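Local coordinates for protein XRE family transcriptional regulator (Pseudomonas putida, PDB 6F8H) that probably binds DNA as a dimeric helix-turn-helix regulator and, as the antitoxin GraA of the HigA type, counters the toxin GraT, at residues L69-P73 with E74-N78. Numbering follows the deposited sequence.
Sequences LDTTP and EFWLN
Thr-72 caps the helix that Pro-73 opens: its OG1 accepts from Phe-75 N (3.1 Å, N-H...O angle 147°). With chi1 at 70° the hydroxyl is turned back over its own backbone, which brings OG1 to the amide. One residue further on, Pro-73 O takes up the first regular helical bond, nearly straight and in the carbonyl plane, from Leu-77 N (3.3 Å, 171°), along with a weaker one from Trp-76 N.

Thr-71 OG1 gives its proton to Thr-72 O (2.8 Å), approaching from above the carbonyl plane, and at the edge of the indole accepts a weak, strongly bent bond from Trp-76 NE1 (2.9 Å). The hydroxyl thus links the loop backbone to the tryptophan.

The indole is also packed by apolar groups. Leu-69 CD1 lies 3.9 Å from Trp-76 CZ2, the two side chains crossing roughly perpendicular, and Phe-75 CD2 stands 3.6 Å above the plane of the Trp-76 indole, over its centre. Phe-25 of helix 17-29 also meets the indole, the two rings inclined to each other.

The bent Glu-74 chain runs beside the proline ring, with its OE1 3.3 Å from Pro-73 CD; Leu-85 of the second subunit packs on both residues. Asp-70, the first residue past helix 59-69 and with positive phi, forms a salt bridge with Arg-102 of the second subunit.

The capping contacts are those of a threonine N-cap with proline at N1, in the loop between helix 59-69 of the helix-turn-helix bundle and the long helix 73-99, at the dimer interface.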
loop_
_atom_site.group_PDB
_atom_site.type_symbol
_atom_site.label_atom_id
_atom_site.label_comp_id
_atom_site.label_asym_id
_atom_site.label_seq_id
_atom_site.Cartn_x
_atom_site.Cartn_y
_atom_site.Cartn_z
ATOM N N LEU A 69 -15.100 -6.034 -10.756
ATOM C CA LEU A 69 -15.405 -4.824 -11.523
ATOM C C LEU A 69 -14.580 -4.679 -12.800
ATOM O O LEU A 69 -14.653 -3.639 -13.456
ATOM C CB LEU A 69 -15.201 -3.570 -10.655
ATOM C CG LEU A 69 -15.961 -3.446 -9.337
ATOM C CD1 LEU A 69 -15.426 -2.281 -8.518
ATOM C CD2 LEU A 69 -17.456 -3.278 -9.594
ATOM N N ASP A 70 -13.797 -5.706 -13.135
ATOM C CA ASP A 70 -12.985 -5.721 -14.364
ATOM C C ASP A 70 -11.854 -4.684 -14.389
ATOM O O ASP A 70 -11.728 -3.906 -15.341
ATOM C CB ASP A 70 -13.868 -5.522 -15.601
ATOM C CG ASP A 70 -14.747 -6.721 -15.892
ATOM O OD1 ASP A 70 -14.243 -7.858 -15.757
ATOM O OD2 ASP A 70 -15.932 -6.526 -16.253
ATOM N N THR A 71 -11.019 -4.691 -13.358
ATOM C CA THR A 71 -9.852 -3.812 -13.328
ATOM C C THR A 71 -8.636 -4.653 -13.029
ATOM O O THR A 71 -8.755 -5.851 -12.804
ATOM C CB THR A 71 -9.966 -2.723 -12.249
ATOM O OG1 THR A 71 -9.797 -3.332 -10.966
ATOM C CG2 THR A 71 -11.314 -2.033 -12.313
ATOM N N THR A 72 -7.467 -4.031 -12.997
ATOM C CA THR A 72 -6.322 -4.704 -12.416
ATOM C C THR A 72 -6.397 -4.526 -10.890
ATOM O O THR A 72 -7.072 -3.618 -10.409
ATOM C CB THR A 72 -5.002 -4.143 -12.939
ATOM O OG1 THR A 72 -4.807 -2.826 -12.411
ATOM C CG2 THR A 72 -4.997 -4.105 -14.480
ATOM N N PRO A 73 -5.711 -5.390 -10.123
ATOM C CA PRO A 73 -5.727 -5.123 -8.689
ATOM C C PRO A 73 -4.721 -4.017 -8.325
ATOM O O PRO A 73 -4.900 -3.366 -7.299
ATOM C CB PRO A 73 -5.356 -6.477 -8.075
ATOM C CG PRO A 73 -4.520 -7.133 -9.109
ATOM C CD PRO A 73 -5.058 -6.676 -10.446
ATOM N N GLU A 74 -3.720 -3.777 -9.174
ATOM C CA GLU A 74 -2.795 -2.667 -8.944
ATOM C C GLU A 74 -3.539 -1.322 -8.945
ATOM O O GLU A 74 -3.201 -0.432 -8.168
ATOM C CB GLU A 74 -1.670 -2.661 -9.986
ATOM C CG GLU A 74 -0.569 -3.715 -9.733
ATOM C CD GLU A 74 -0.957 -5.117 -10.192
ATOM O OE1 GLU A 74 -2.069 -5.294 -10.745
ATOM O OE2 GLU A 74 -0.134 -6.041 -10.008
ATOM N N PHE A 75 -4.567 -1.200 -9.787
ATOM C CA PHE A 75 -5.359 0.039 -9.868
ATOM C C PHE A 75 -5.814 0.471 -8.478
ATOM O O PHE A 75 -5.653 1.632 -8.095
ATOM C CB PHE A 75 -6.566 -0.147 -10.804
ATOM C CG PHE A 75 -7.543 1.011 -10.804
ATOM C CD1 PHE A 75 -7.233 2.203 -11.447
ATOM C CD2 PHE A 75 -8.784 0.896 -10.179
ATOM C CE1 PHE A 75 -8.136 3.262 -11.457
ATOM C CE2 PHE A 75 -9.696 1.958 -10.188
ATOM C CZ PHE A 75 -9.364 3.143 -10.826
ATOM N N TRP A 76 -6.338 -0.482 -7.712
ATOM C CA TRP A 76 -6.849 -0.191 -6.374
ATOM C C TRP A 76 -5.755 0.058 -5.337
ATOM O O TRP A 76 -5.854 1.019 -4.581
ATOM C CB TRP A 76 -7.794 -1.318 -5.917
ATOM C CG TRP A 76 -8.993 -1.377 -6.833
ATOM C CD1 TRP A 76 -9.239 -2.300 -7.818
ATOM C CD2 TRP A 76 -10.066 -0.427 -6.898
ATOM N NE1 TRP A 76 -10.416 -1.996 -8.465
ATOM C CE2 TRP A 76 -10.947 -0.853 -7.916
ATOM C CE3 TRP A 76 -10.381 0.733 -6.180
ATOM C CZ2 TRP A 76 -12.116 -0.151 -8.243
ATOM C CZ3 TRP A 76 -11.551 1.431 -6.503
ATOM C CH2 TRP A 76 -12.403 0.984 -7.519
ATOM N N LEU A 77 -4.728 -0.790 -5.293
ATOM C CA LEU A 77 -3.660 -0.632 -4.309
ATOM C C LEU A 77 -2.814 0.611 -4.589
ATOM O O LEU A 77 -2.326 1.249 -3.660
ATOM C CB LEU A 77 -2.754 -1.868 -4.270
ATOM C CG LEU A 77 -3.339 -3.139 -3.646
ATOM C CD1 LEU A 77 -2.241 -4.067 -3.139
ATOM C CD2 LEU A 77 -4.280 -2.783 -2.522
ATOM N N ASN A 78 -2.634 0.951 -5.863
ATOM C CA ASN A 78 -1.952 2.199 -6.193
ATOM C C ASN A 78 -2.775 3.420 -5.773
ATOM O O ASN A 78 -2.216 4.431 -5.369
ATOM C CB ASN A 78 -1.614 2.259 -7.687
ATOM C CG ASN A 78 -0.562 1.233 -8.080
ATOM O OD1 ASN A 78 0.090 0.640 -7.220
ATOM N ND2 ASN A 78 -0.377 1.037 -9.374
#